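PDB 3K9T: putative polysaccharide biosynthesis protein with aminopeptidase-like domain, which binds one zinc ion per subunit, probably acts in the biosynthesis of modified polysaccharides and is not expected to be a peptidase. Local coordinates for residues 37-42 with 164-169; 63-68 with 227-232; 69-74 with 96-101; 135-140 with 154-159. All blocks are in the same frame, centred on the assembly; numbering follows the deposited sequence.

Interaction 1: 37-42 with 164-169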
loop_
_atom_site.group_PDB
_atom_site.type_symbol
_atom_site.label_atom_id
_atom_site.label_comp_id
_atom_site.label_asym_id
_atom_site.label_seq_id
_atom_site.Cartn_x
_atom_site.Cartn_y
_atom_site.Cartn_z
ATOM N N GLY A 37 -3.663 11.248 49.267
ATOM C CA GLY A 37 -3.163 9.981 48.762
ATOM C C GLY A 37 -2.220 10.267 47.635
ATOM O O GLY A 37 -1.172 9.621 47.506
ATOM N N VAL A 38 -2.587 11.258 46.826
ATOM C CA VAL A 38 -1.704 11.676 45.750
ATOM C C VAL A 38 -0.444 12.238 46.379
ATOM O O VAL A 38 0.674 11.932 45.918
ATOM C CB VAL A 38 -2.329 12.728 44.829
ATOM C CG1 VAL A 38 -1.350 13.047 43.677
ATOM C CG2 VAL A 38 -3.734 12.281 44.305
ATOM N N ARG A 39 -0.602 13.035 47.448
ATOM C CA ARG A 39 0.575 13.609 48.124
ATOM C C ARG A 39 1.475 12.549 48.738
ATOM O O ARG A 39 2.701 12.640 48.606
ATOM C CB ARG A 39 0.183 14.675 49.134
ATOM C CG ARG A 39 -0.411 15.890 48.444
ATOM C CD ARG A 39 -1.005 16.892 49.396
ATOM N NE ARG A 39 -1.740 17.923 48.652
ATOM C CZ ARG A 39 -3.056 18.124 48.715
ATOM N NH1 ARG A 39 -3.812 17.399 49.507
ATOM N NH2 ARG A 39 -3.624 19.072 47.994
ATOM N N LYS A 40 0.886 11.506 49.343
ATOM C CA LYS A 40 1.702 10.430 49.929
ATOM C C LYS A 40 2.450 9.707 48.821
ATOM O O LYS A 40 3.572 9.237 49.003
ATOM C CB LYS A 40 0.839 9.496 50.793
ATOM C CG LYS A 40 1.610 8.661 51.792
ATOM N N THR A 41 1.836 9.659 47.639
ATOM C CA THR A 41 2.411 8.988 46.484
ATOM C C THR A 41 3.607 9.770 45.925
ATOM O O THR A 41 4.610 9.174 45.560
ATOM C CB THR A 41 1.316 8.727 45.398
ATOM O OG1 THR A 41 0.346 7.856 45.952
ATOM C CG2 THR A 41 1.875 8.080 44.121
HETATM N N MSE A 42 3.479 11.097 45.871
HETATM C CA MSE A 42 4.572 11.975 45.483
HETATM C C MSE A 42 5.715 11.901 46.509
HETATM O O MSE A 42 6.901 12.026 46.139
HETATM C CB MSE A 42 4.092 13.414 45.370
HETATM C CG MSE A 42 3.005 13.627 44.325
HETATM SE SE MSE A 42 3.483 13.142 42.476
HETATM C CE MSE A 42 1.692 13.377 41.631
ATOM N N ASP A 164 -13.005 22.960 48.626
ATOM C CA ASP A 164 -12.042 23.701 47.827
ATOM C C ASP A 164 -10.703 23.381 48.414
ATOM O O ASP A 164 -10.554 23.376 49.623
ATOM C CB ASP A 164 -12.274 25.218 47.920
ATOM C CG ASP A 164 -13.374 25.710 46.993
ATOM O OD1 ASP A 164 -13.949 24.911 46.212
ATOM O OD2 ASP A 164 -13.639 26.927 47.022
ATOM N N GLY A 165 -9.741 23.072 47.552
ATOM C CA GLY A 165 -8.396 22.695 47.982
ATOM C C GLY A 165 -7.450 22.934 46.817
ATOM O O GLY A 165 -7.427 24.035 46.209
ATOM N N SER A 166 -6.676 21.907 46.487
ATOM C CA SER A 166 -5.862 21.965 45.300
ATOM C C SER A 166 -5.538 20.603 44.718
ATOM O O SER A 166 -5.569 19.573 45.417
ATOM C CB SER A 166 -4.569 22.714 45.595
ATOM O OG SER A 166 -3.889 22.074 46.640
ATOM N N LEU A 167 -5.213 20.639 43.422
ATOM C CA LEU A 167 -4.887 19.462 42.636
ATOM C C LEU A 167 -3.370 19.340 42.523
ATOM O O LEU A 167 -2.700 20.269 42.058
ATOM C CB LEU A 167 -5.519 19.565 41.230
ATOM C CG LEU A 167 -5.249 18.447 40.206
ATOM C CD1 LEU A 167 -6.461 18.223 39.310
ATOM C CD2 LEU A 167 -4.038 18.739 39.402
ATOM N N THR A 168 -2.859 18.189 42.956
ATOM C CA THR A 168 -1.431 17.898 42.948
ATOM C C THR A 168 -0.973 17.280 41.643
ATOM O O THR A 168 -1.634 16.356 41.138
ATOM C CB THR A 168 -1.060 16.880 44.055
ATOM O OG1 THR A 168 -1.645 17.296 45.299
ATOM C CG2 THR A 168 0.490 16.765 44.182
ATOM N N TYR A 169 0.120 17.808 41.091
ATOM C CA TYR A 169 0.857 17.079 40.048
ATOM C C TYR A 169 2.354 17.223 40.276
ATOM O O TYR A 169 2.808 18.231 40.820
ATOM C CB TYR A 169 0.453 17.434 38.606
ATOM C CG TYR A 169 0.870 18.792 38.078
ATOM C CD1 TYR A 169 2.100 18.985 37.521
ATOM C CD2 TYR A 169 0.006 19.843 38.076
ATOM C CE1 TYR A 169 2.459 20.175 37.004
ATOM C CE2 TYR A 169 0.364 21.060 37.552
ATOM C CZ TYR A 169 1.582 21.221 37.021
ATOM O OH TYR A 169 1.951 22.458 36.528
#
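Thr168 meets three side chains of the helix through its two branches. Its methyl CG2 lies tip to tip with the CH2 of selenomethionine Met42, 4.0 Å from CG, while Val38 slides past in the opposite direction, bringing CG1 to 3.9 Å from Thr168 CB. The hydroxyl branch turns to Arg39: OG1 sits 3.4 Å from Arg39 NE, at an angle too poor for a hydrogen bond. The far end of Met42 reaches further along the strand, its methyl CE 4.1 Å from Tyr169 CA, on a chain bent at chi2 (-59°). Extended from CG to NE, Arg39 passes obliquely over Thr168 and carries NH2 to 3.3 Å from Ser166 O.

A second shell fixes these polar ends. Glu55, on the neighbouring strand 52-57, accepts from Ser166 OG and Thr168 OG1 and forms a salt bridge with Arg39 NH2, so one carboxylate gathers both hydroxyls and the guanidinium. Glu70 makes a second salt bridge, to Arg39 NH1, and the two together fix the direction of the guanidinium. On the apolar side Ile53 packs on both Met42 and Thr168, and Phe224 on Met42. Zinc ligand His190 lies about 10 Å from Val38, side chain to side chain.

The axes of helix and strand approach to 8.7 Å and run 25° apart, nearly parallel. Helix 36-45 thereby lies on a face of the mixed central sheet, over 166-174, next to the edge strand 52-57. Such a layer of helix over a mixed sheet is characteristic of the aminopeptidase-like alpha/beta fold.

Interaction 2: 63-68 with 227-232. With IMD (imidazole), chain E.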
loop_
_atom_site.group_PDB
_atom_site.type_symbol
_atom_site.label_atom_id
_atom_site.label_comp_id
_atom_site.label_asym_id
_atom_site.label_seq_id
_atom_site.Cartn_x
_atom_site.Cartn_y
_atom_site.Cartn_z
ATOM N N PHE A 63 -7.986 25.494 30.409
ATOM C CA PHE A 63 -8.711 25.494 29.143
ATOM C C PHE A 63 -10.218 25.392 29.479
ATOM O O PHE A 63 -10.704 26.144 30.313
ATOM C CB PHE A 63 -8.220 24.390 28.172
ATOM C CG PHE A 63 -6.770 24.527 27.772
ATOM C CD1 PHE A 63 -6.254 25.746 27.324
ATOM C CD2 PHE A 63 -5.915 23.446 27.839
ATOM C CE1 PHE A 63 -4.911 25.855 26.949
ATOM C CE2 PHE A 63 -4.578 23.562 27.459
ATOM C CZ PHE A 63 -4.081 24.759 27.024
ATOM N N ASP A 64 -10.929 24.433 28.891
ATOM C CA ASP A 64 -12.379 24.319 29.074
ATOM C C ASP A 64 -12.743 23.704 30.399
ATOM O O ASP A 64 -13.903 23.707 30.783
ATOM C CB ASP A 64 -13.028 23.471 27.961
ATOM C CG ASP A 64 -14.523 23.659 27.890
ATOM O OD1 ASP A 64 -14.969 24.827 27.917
ATOM O OD2 ASP A 64 -15.258 22.646 27.825
ATOM N N TRP A 65 -11.753 23.187 31.110
ATOM C CA TRP A 65 -12.033 22.506 32.368
ATOM C C TRP A 65 -11.837 23.402 33.571
ATOM O O TRP A 65 -11.205 24.443 33.489
ATOM C CB TRP A 65 -11.159 21.256 32.498
ATOM C CG TRP A 65 -11.477 20.216 31.518
ATOM C CD1 TRP A 65 -11.377 20.306 30.157
ATOM C CD2 TRP A 65 -11.946 18.889 31.802
ATOM N NE1 TRP A 65 -11.747 19.111 29.579
ATOM C CE2 TRP A 65 -12.097 18.226 30.566
ATOM C CE3 TRP A 65 -12.217 18.191 32.980
ATOM C CZ2 TRP A 65 -12.520 16.911 30.476
ATOM C CZ3 TRP A 65 -12.655 16.864 32.889
ATOM C CH2 TRP A 65 -12.799 16.250 31.644
ATOM N N THR A 66 -12.416 22.968 34.678
ATOM C CA THR A 66 -12.273 23.632 35.957
ATOM C C THR A 66 -11.650 22.683 36.946
ATOM O O THR A 66 -12.140 21.574 37.106
ATOM C CB THR A 66 -13.632 24.043 36.518
ATOM O OG1 THR A 66 -14.297 24.884 35.572
ATOM C CG2 THR A 66 -13.453 24.758 37.858
ATOM N N VAL A 67 -10.596 23.125 37.632
ATOM C CA VAL A 67 -9.961 22.274 38.630
ATOM C C VAL A 67 -10.981 21.953 39.744
ATOM O O VAL A 67 -11.495 22.847 40.417
ATOM C CB VAL A 67 -8.680 22.928 39.204
ATOM C CG1 VAL A 67 -8.136 22.152 40.437
ATOM C CG2 VAL A 67 -7.607 23.024 38.132
ATOM N N PRO A 68 -11.283 20.668 39.939
ATOM C CA PRO A 68 -12.308 20.294 40.946
ATOM C C PRO A 68 -11.968 20.602 42.410
ATOM O O PRO A 68 -10.857 20.995 42.731
ATOM C CB PRO A 68 -12.407 18.774 40.798
ATOM C CG PRO A 68 -11.034 18.339 40.314
ATOM C CD PRO A 68 -10.537 19.499 39.430
ATOM N N GLU A 227 -5.155 11.509 35.628
ATOM C CA GLU A 227 -5.575 11.411 34.237
ATOM C C GLU A 227 -6.573 12.499 33.830
ATOM O O GLU A 227 -7.397 12.950 34.616
ATOM C CB GLU A 227 -6.145 10.031 33.895
ATOM C CG GLU A 227 -6.223 9.792 32.360
ATOM C CD GLU A 227 -6.744 8.418 31.983
ATOM O OE1 GLU A 227 -7.840 8.083 32.438
ATOM O OE2 GLU A 227 -6.082 7.685 31.207
ATOM N N THR A 228 -6.467 12.905 32.572
ATOM C CA THR A 228 -7.339 13.873 31.963
ATOM C C THR A 228 -7.186 15.241 32.587
ATOM O O THR A 228 -6.571 16.089 31.984
ATOM C CB THR A 228 -8.834 13.372 31.869
ATOM O OG1 THR A 228 -8.836 12.243 31.018
ATOM C CG2 THR A 228 -9.782 14.404 31.238
ATOM N N ILE A 229 -7.748 15.448 33.771
ATOM C CA ILE A 229 -7.685 16.761 34.440
ATOM C C ILE A 229 -6.231 17.233 34.704
ATOM O O ILE A 229 -5.909 18.435 34.557
ATOM C CB ILE A 229 -8.565 16.799 35.731
ATOM C CG1 ILE A 229 -8.596 18.215 36.306
ATOM C CG2 ILE A 229 -8.116 15.752 36.767
ATOM C CD1 ILE A 229 -9.130 19.288 35.309
ATOM N N GLY A 230 -5.356 16.286 35.042
ATOM C CA GLY A 230 -3.942 16.599 35.274
ATOM C C GLY A 230 -3.211 17.023 34.022
ATOM O O GLY A 230 -2.595 18.047 34.013
ATOM N N SER A 231 -3.305 16.245 32.950
ATOM C CA SER A 231 -2.668 16.618 31.673
ATOM C C SER A 231 -3.200 17.933 31.108
ATOM O O SER A 231 -2.426 18.750 30.590
ATOM C CB SER A 231 -2.767 15.493 30.642
ATOM O OG SER A 231 -4.096 15.158 30.320
ATOM N N ILE A 232 -4.509 18.155 31.226
ATOM C CA ILE A 232 -5.117 19.435 30.784
ATOM C C ILE A 232 -4.538 20.579 31.626
ATOM O O ILE A 232 -4.089 21.576 31.087
ATOM C CB ILE A 232 -6.670 19.411 30.857
ATOM C CG1 ILE A 232 -7.230 18.326 29.920
ATOM C CG2 ILE A 232 -7.262 20.789 30.454
ATOM C CD1 ILE A 232 -8.737 18.082 30.060
HETATM N N1 IMD E . -7.230 5.320 31.359
HETATM C C2 IMD E . -7.118 5.085 32.686
HETATM N N3 IMD E . -7.754 3.951 32.967
HETATM C C4 IMD E . -8.254 3.444 31.824
HETATM C C5 IMD E . -7.920 4.314 30.800
#
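Phe63 and Ile232 stand closest in backbone terms, their CA atoms 7.2 Å apart, where an irregular run with a short strand at 65-66 passes the first turn of helix 229-237. Thr228 occupies the N-cap position, although its side chain makes no capping bond, and Ile232 N bonds back to Thr228 O. No hydrogen bond joins the two segments.

Trp65 carries the contact. The delta methyl of Ile232 stands over one face of its indole, 3.3 Å from the centroid of the five-membered ring and 15° off the normal, a CH-pi contact in which the two side chains cross at about a right angle. Ile232 CG1 leaves anti to the carbonyl carbon (chi1 -62°) and the chain then extends, which lifts CD1 to the ring. On its other branch, Ile232 CG2 lies 4.0 Å from Phe63 CD2. At the six-membered end of the indole, Thr228 CG2 lies 3.6 Å from Trp65 CH2. Ile229 bends at chi2 (58°), placing CD1 4.0 Å from Trp65 CB while CG1 meets Pro68 CD tip to tip.

The indole N-H is spent on Glu367 O of the second subunit, and Asp64 makes salt bridges to Lys372 and Arg373 of that subunit, so the second subunit covers the run 63-68, and its Cys366 also reaches Ile232. At the opposite end Glu227 OE2 accepts a 2.6 Å hydrogen bond from N1 of an imidazole, probably from the crystallisation liquor, and one from Ser297. Within the chain the adhesion is therefore apolar, largely methyl groups against aromatic rings, whereas the polar groups of Asp64 and Trp65 are directed to the subunit interface.

Interaction 3: 69-74 with 96-101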
loop_
_atom_site.group_PDB
_atom_site.type_symbol
_atom_site.label_atom_id
_atom_site.label_comp_id
_atom_site.label_asym_id
_atom_site.label_seq_id
_atom_site.Cartn_x
_atom_site.Cartn_y
_atom_site.Cartn_z
ATOM N N LYS A 69 -12.955 20.408 43.276
ATOM C CA LYS A 69 -12.735 20.411 44.712
ATOM C C LYS A 69 -11.819 19.255 45.068
ATOM O O LYS A 69 -11.699 18.265 44.332
ATOM C CB LYS A 69 -14.042 20.269 45.491
ATOM C CG LYS A 69 -14.926 21.500 45.368
ATOM C CD LYS A 69 -16.141 21.518 46.297
ATOM C CE LYS A 69 -16.929 22.809 46.073
ATOM N NZ LYS A 69 -17.150 23.566 47.333
ATOM N N GLU A 70 -11.157 19.400 46.208
ATOM C CA GLU A 70 -10.262 18.385 46.677
ATOM C C GLU A 70 -11.042 17.401 47.521
ATOM O O GLU A 70 -11.861 17.802 48.357
ATOM C CB GLU A 70 -9.119 19.020 47.486
ATOM C CG GLU A 70 -8.194 17.978 48.086
ATOM C CD GLU A 70 -7.005 18.554 48.802
ATOM O OE1 GLU A 70 -6.544 19.682 48.473
ATOM O OE2 GLU A 70 -6.511 17.834 49.689
ATOM N N TRP A 71 -10.750 16.119 47.322
ATOM C CA TRP A 71 -11.409 15.023 48.044
ATOM C C TRP A 71 -10.406 14.305 48.934
ATOM O O TRP A 71 -9.249 14.072 48.527
ATOM C CB TRP A 71 -12.012 14.015 47.052
ATOM C CG TRP A 71 -12.790 12.901 47.679
ATOM C CD1 TRP A 71 -13.980 13.012 48.343
ATOM C CD2 TRP A 71 -12.446 11.514 47.710
ATOM N NE1 TRP A 71 -14.397 11.781 48.784
ATOM C CE2 TRP A 71 -13.473 10.843 48.406
ATOM C CE3 TRP A 71 -11.374 10.768 47.214
ATOM C CZ2 TRP A 71 -13.456 9.464 48.617
ATOM C CZ3 TRP A 71 -11.368 9.388 47.408
ATOM C CH2 TRP A 71 -12.404 8.753 48.101
ATOM N N ASN A 72 -10.862 13.942 50.138
ATOM C CA ASN A 72 -10.060 13.173 51.089
ATOM C C ASN A 72 -10.913 12.176 51.842
ATOM O O ASN A 72 -12.118 12.370 51.938
ATOM C CB ASN A 72 -9.350 14.093 52.058
ATOM C CG ASN A 72 -8.118 14.697 51.445
ATOM O OD1 ASN A 72 -7.108 13.998 51.234
ATOM N ND2 ASN A 72 -8.192 15.992 51.114
ATOM N N ILE A 73 -10.301 11.118 52.375
ATOM C CA ILE A 73 -11.070 10.095 53.071
ATOM C C ILE A 73 -10.247 9.512 54.206
ATOM O O ILE A 73 -9.087 9.189 54.010
ATOM C CB ILE A 73 -11.589 9.000 52.063
ATOM C CG1 ILE A 73 -12.445 7.923 52.755
ATOM C CG2 ILE A 73 -10.435 8.352 51.293
ATOM C CD1 ILE A 73 -13.444 7.216 51.806
ATOM N N LYS A 74 -10.861 9.433 55.397
ATOM C CA LYS A 74 -10.280 8.830 56.599
ATOM C C LYS A 74 -10.760 7.376 56.778
ATOM O O LYS A 74 -9.984 6.469 57.056
ATOM C CB LYS A 74 -10.675 9.639 57.841
ATOM C CG LYS A 74 -10.040 11.024 57.912
ATOM C CD LYS A 74 -10.623 11.885 59.047
ATOM C CE LYS A 74 -10.408 13.392 58.767
ATOM N NZ LYS A 74 -11.169 13.911 57.565
ATOM N N VAL A 96 -14.911 1.956 48.311
ATOM C CA VAL A 96 -15.580 3.258 48.281
ATOM C C VAL A 96 -15.448 3.877 46.899
ATOM O O VAL A 96 -14.371 3.858 46.303
ATOM C CB VAL A 96 -15.010 4.268 49.324
ATOM C CG1 VAL A 96 -15.664 5.646 49.158
ATOM C CG2 VAL A 96 -15.257 3.776 50.718
HETATM N N MSE A 97 -16.562 4.418 46.407
HETATM C CA MSE A 97 -16.610 5.126 45.138
HETATM C C MSE A 97 -15.822 6.439 45.299
HETATM O O MSE A 97 -16.085 7.232 46.206
HETATM C CB MSE A 97 -18.063 5.372 44.751
HETATM C CG MSE A 97 -18.275 6.139 43.438
HETATM SE SE MSE A 97 -20.133 6.703 43.287
HETATM C CE MSE A 97 -20.888 4.950 42.855
ATOM N N SER A 98 -14.835 6.646 44.430
ATOM C CA SER A 98 -13.933 7.778 44.568
ATOM C C SER A 98 -14.747 9.054 44.451
ATOM O O SER A 98 -15.601 9.159 43.586
ATOM C CB SER A 98 -12.830 7.737 43.509
ATOM O OG SER A 98 -11.751 8.596 43.839
ATOM N N TYR A 99 -14.442 10.008 45.322
ATOM C CA TYR A 99 -15.138 11.284 45.443
ATOM C C TYR A 99 -16.474 11.153 46.180
ATOM O O TYR A 99 -17.299 12.066 46.105
ATOM C CB TYR A 99 -15.257 12.047 44.096
ATOM C CG TYR A 99 -14.162 13.087 43.883
ATOM C CD1 TYR A 99 -12.814 12.716 43.873
ATOM C CD2 TYR A 99 -14.462 14.433 43.707
ATOM C CE1 TYR A 99 -11.799 13.650 43.677
ATOM C CE2 TYR A 99 -13.424 15.396 43.532
ATOM C CZ TYR A 99 -12.100 14.994 43.525
ATOM O OH TYR A 99 -11.069 15.902 43.328
ATOM N N SER A 100 -16.671 10.064 46.930
ATOM C CA SER A 100 -17.913 9.892 47.692
ATOM C C SER A 100 -18.118 11.024 48.704
ATOM O O SER A 100 -17.247 11.309 49.531
ATOM C CB SER A 100 -17.977 8.538 48.440
ATOM O OG SER A 100 -18.377 7.462 47.591
ATOM N N VAL A 101 -19.280 11.661 48.624
ATOM C CA VAL A 101 -19.695 12.671 49.610
ATOM C C VAL A 101 -19.748 12.012 51.004
ATOM O O VAL A 101 -19.952 10.822 51.102
ATOM C CB VAL A 101 -21.046 13.293 49.195
ATOM C CG1 VAL A 101 -20.876 14.058 47.869
ATOM C CG2 VAL A 101 -22.116 12.211 49.048
#
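Trp71 and Tyr99 interlock so that each ring is covered by the other's aliphatic carbons. Tyr99 CA stands 3.3 Å from the centroid of the Trp71 five-membered ring, 5° off its normal, and the backbone N of Tyr99 lies above the centre of the same indole. In return Trp71 CB sits over a face of the phenol ring, 3.5 Å from its centroid. The rings themselves form an offset stack, centroids 4.9 Å apart and planes at 27°, as the two side chains slide past each other in opposite directions. Trp71 has CG opposite its backbone N (chi1 -176°), which lays the indole across the type II turn from Met97 to Ser100.

Two hydrogen bonds pin this packing at its ends. Tyr99 OH donates to Lys69 O at 2.6 Å, nearly along the C=O axis, and Trp71 NE1 donates to Ser100 O at 3.0 Å from well above the carbonyl plane. Within the turn, Ser100 OG closes back on Met97 O.

Away from these rings the contact thins: Ile73 CD1 and Val96 CG1 meet tip to tip at 3.8 Å. Lys69 is exposed and leads its amine away from the turn, and Glu70 points away as well, its carboxylate taken up by Asn72 ND2, Ser166 N and Arg39.

Strand 70-79 pairs along its flank with strand 153-163, whose Ser160 and Leu162 touch Trp71 and Tyr99 respectively. Ser32 bonds to Ser98 and Thr34 to Tyr99 OH, so loop 96-101 of the insert is fastened between its own four-stranded sheet and the aminopeptidase-like part.

Interaction 4: 135-140 with 154-159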
loop_
_atom_site.group_PDB
_atom_site.type_symbol
_atom_site.label_atom_id
_atom_site.label_comp_id
_atom_site.label_asym_id
_atom_site.label_seq_id
_atom_site.Cartn_x
_atom_site.Cartn_y
_atom_site.Cartn_z
ATOM N N GLU A 135 -22.079 15.011 42.405
ATOM C CA GLU A 135 -22.016 14.581 43.806
ATOM C C GLU A 135 -22.763 13.266 43.988
ATOM O O GLU A 135 -23.845 13.083 43.450
ATOM C CB GLU A 135 -22.571 15.637 44.742
ATOM C CG GLU A 135 -21.577 16.740 45.009
ATOM C CD GLU A 135 -22.162 17.901 45.813
ATOM O OE1 GLU A 135 -23.242 17.738 46.418
ATOM O OE2 GLU A 135 -21.522 18.975 45.845
ATOM N N ASN A 136 -22.178 12.359 44.758
ATOM C CA ASN A 136 -22.704 11.010 44.879
ATOM C C ASN A 136 -21.920 10.220 45.941
ATOM O O ASN A 136 -20.958 10.751 46.527
ATOM C CB ASN A 136 -22.574 10.329 43.516
ATOM C CG ASN A 136 -23.462 9.097 43.370
ATOM O OD1 ASN A 136 -24.354 8.843 44.195
ATOM N ND2 ASN A 136 -23.202 8.308 42.315
ATOM N N TRP A 137 -22.354 8.988 46.224
ATOM C CA TRP A 137 -21.619 8.098 47.115
ATOM C C TRP A 137 -21.928 6.620 46.853
ATOM O O TRP A 137 -23.040 6.250 46.506
ATOM C CB TRP A 137 -21.826 8.452 48.605
ATOM C CG TRP A 137 -23.189 8.203 49.167
ATOM C CD1 TRP A 137 -24.226 9.070 49.166
ATOM C CD2 TRP A 137 -23.654 7.020 49.835
ATOM N NE1 TRP A 137 -25.317 8.501 49.767
ATOM C CE2 TRP A 137 -24.991 7.246 50.197
ATOM C CE3 TRP A 137 -23.074 5.791 50.152
ATOM C CZ2 TRP A 137 -25.768 6.291 50.867
ATOM C CZ3 TRP A 137 -23.853 4.832 50.834
ATOM C CH2 TRP A 137 -25.183 5.095 51.178
ATOM N N GLY A 138 -20.937 5.762 47.022
ATOM C CA GLY A 138 -21.164 4.349 46.796
ATOM C C GLY A 138 -20.197 3.427 47.501
ATOM O O GLY A 138 -19.112 3.835 47.909
ATOM N N PHE A 139 -20.623 2.183 47.672
ATOM C CA PHE A 139 -19.763 1.138 48.169
ATOM C C PHE A 139 -19.711 0.027 47.121
ATOM O O PHE A 139 -20.758 -0.337 46.524
ATOM C CB PHE A 139 -20.280 0.542 49.476
ATOM C CG PHE A 139 -20.032 1.385 50.684
ATOM C CD1 PHE A 139 -18.848 1.261 51.406
ATOM C CD2 PHE A 139 -20.963 2.333 51.087
ATOM C CE1 PHE A 139 -18.604 2.045 52.524
ATOM C CE2 PHE A 139 -20.733 3.123 52.209
ATOM C CZ PHE A 139 -19.553 2.980 52.927
ATOM N N SER A 140 -18.507 -0.519 46.913
ATOM C CA SER A 140 -18.329 -1.688 46.080
ATOM C C SER A 140 -18.065 -2.921 46.945
ATOM O O SER A 140 -17.447 -2.821 47.995
ATOM C CB SER A 140 -17.158 -1.457 45.154
ATOM O OG SER A 140 -17.522 -0.612 44.097
ATOM N N TYR A 154 -28.274 -1.230 59.068
ATOM C CA TYR A 154 -26.855 -1.088 58.888
ATOM C C TYR A 154 -26.441 0.336 59.200
ATOM O O TYR A 154 -27.127 1.266 58.817
ATOM C CB TYR A 154 -26.481 -1.434 57.440
ATOM C CG TYR A 154 -26.599 -2.902 57.081
ATOM C CD1 TYR A 154 -25.593 -3.803 57.431
ATOM C CD2 TYR A 154 -27.704 -3.388 56.377
ATOM C CE1 TYR A 154 -25.684 -5.148 57.108
ATOM C CE2 TYR A 154 -27.803 -4.739 56.036
ATOM C CZ TYR A 154 -26.782 -5.620 56.407
ATOM O OH TYR A 154 -26.854 -6.968 56.091
ATOM N N GLU A 155 -25.336 0.489 59.925
ATOM C CA GLU A 155 -24.681 1.781 60.080
ATOM C C GLU A 155 -23.811 1.970 58.829
ATOM O O GLU A 155 -23.006 1.095 58.479
ATOM C CB GLU A 155 -23.799 1.816 61.332
ATOM C CG GLU A 155 -23.443 3.233 61.799
ATOM C CD GLU A 155 -22.350 3.271 62.864
ATOM O OE1 GLU A 155 -21.810 2.212 63.232
ATOM O OE2 GLU A 155 -22.009 4.379 63.319
ATOM N N VAL A 156 -24.005 3.098 58.155
ATOM C CA VAL A 156 -23.304 3.420 56.930
ATOM C C VAL A 156 -22.495 4.680 57.155
ATOM O O VAL A 156 -23.054 5.757 57.367
ATOM C CB VAL A 156 -24.290 3.648 55.788
ATOM C CG1 VAL A 156 -23.539 3.968 54.475
ATOM C CG2 VAL A 156 -25.201 2.422 55.641
ATOM N N VAL A 157 -21.176 4.529 57.100
ATOM C CA VAL A 157 -20.252 5.613 57.345
ATOM C C VAL A 157 -19.255 5.764 56.193
ATOM O O VAL A 157 -18.564 4.810 55.834
ATOM C CB VAL A 157 -19.429 5.352 58.642
ATOM C CG1 VAL A 157 -18.373 6.422 58.818
ATOM C CG2 VAL A 157 -20.327 5.283 59.850
ATOM N N ILE A 158 -19.234 6.950 55.594
ATOM C CA ILE A 158 -18.152 7.372 54.716
ATOM C C ILE A 158 -17.635 8.687 55.314
ATOM O O ILE A 158 -18.280 9.730 55.177
ATOM C CB ILE A 158 -18.576 7.625 53.246
ATOM C CG1 ILE A 158 -19.124 6.357 52.590
ATOM C CG2 ILE A 158 -17.388 8.143 52.451
ATOM C CD1 ILE A 158 -19.791 6.607 51.197
ATOM N N ASP A 159 -16.482 8.619 55.976
ATOM C CA ASP A 159 -15.851 9.770 56.608
ATOM C C ASP A 159 -14.912 10.424 55.611
ATOM O O ASP A 159 -13.702 10.165 55.613
ATOM C CB ASP A 159 -15.079 9.340 57.869
ATOM C CG ASP A 159 -14.546 10.516 58.665
ATOM O OD1 ASP A 159 -14.936 11.665 58.351
ATOM O OD2 ASP A 159 -13.734 10.284 59.594
#
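The run 135-140, extended and becoming strand at 139-140, passes strand 153-163 without pairing with it: the nearest CA atoms, of Trp137 and Ile158, are 8.4 Å apart and no hydrogen bond crosses. Side chains bridge the gap instead. Ile158 divides itself between two aromatics, its terminal CD1 3.5 Å from Trp137 CE3 and its CG1 3.4 Å from Phe139 CZ. Val156, two residues back on the same side of the strand, repeats the pattern with one branch: CG1 lies 3.7 Å from Phe139 CE2 and 3.8 Å from Trp137 CZ3, the Val156 and Trp137 side chains crossing at about a right angle.

These residues line a face of the insert's antiparallel four-stranded sheet, order 85-88, 70-79, 153-163, 103-108, on which the run 135-140 lies as a covering layer. Trp137 takes the rarer first torsion, CG between backbone N and carbonyl carbon (chi1 69°), and its ring also stacks with Tyr115. The edges of the two aromatics meet each other, Trp137 CZ3 lying in the plane of the Phe139 ring. Val157 O also lies at the edge of the Phe139 ring, 3.6 Å from CZ. Met107 and Leu112 pack against both Trp137 and Val156, and Val78 of strand 70-79 touches Phe139.

From the N terminus, helix 36-45 is the first element used: interaction 1 joins it to strand 166-174, closing a long loop that contains the whole of interactions 3 and 4. Interaction 2 starts within that loop and ends beyond it, on helix 229-237, so it crosses interaction 1; it too encloses 3 and 4. Interaction 3 closes before interaction 4 opens; probable hydrogen bonds join them, Lys74 N to Asp159 O between strands 70-79 and 153-163, and Val101 N to Asn136 O beside the sheet. Interactions 1 and 3 touch at Glu70, 1 and 2 through Leu167. Interactions 1 and 2 join the insert side to the aminopeptidase-like part, while 3 and 4 organise the insert itself.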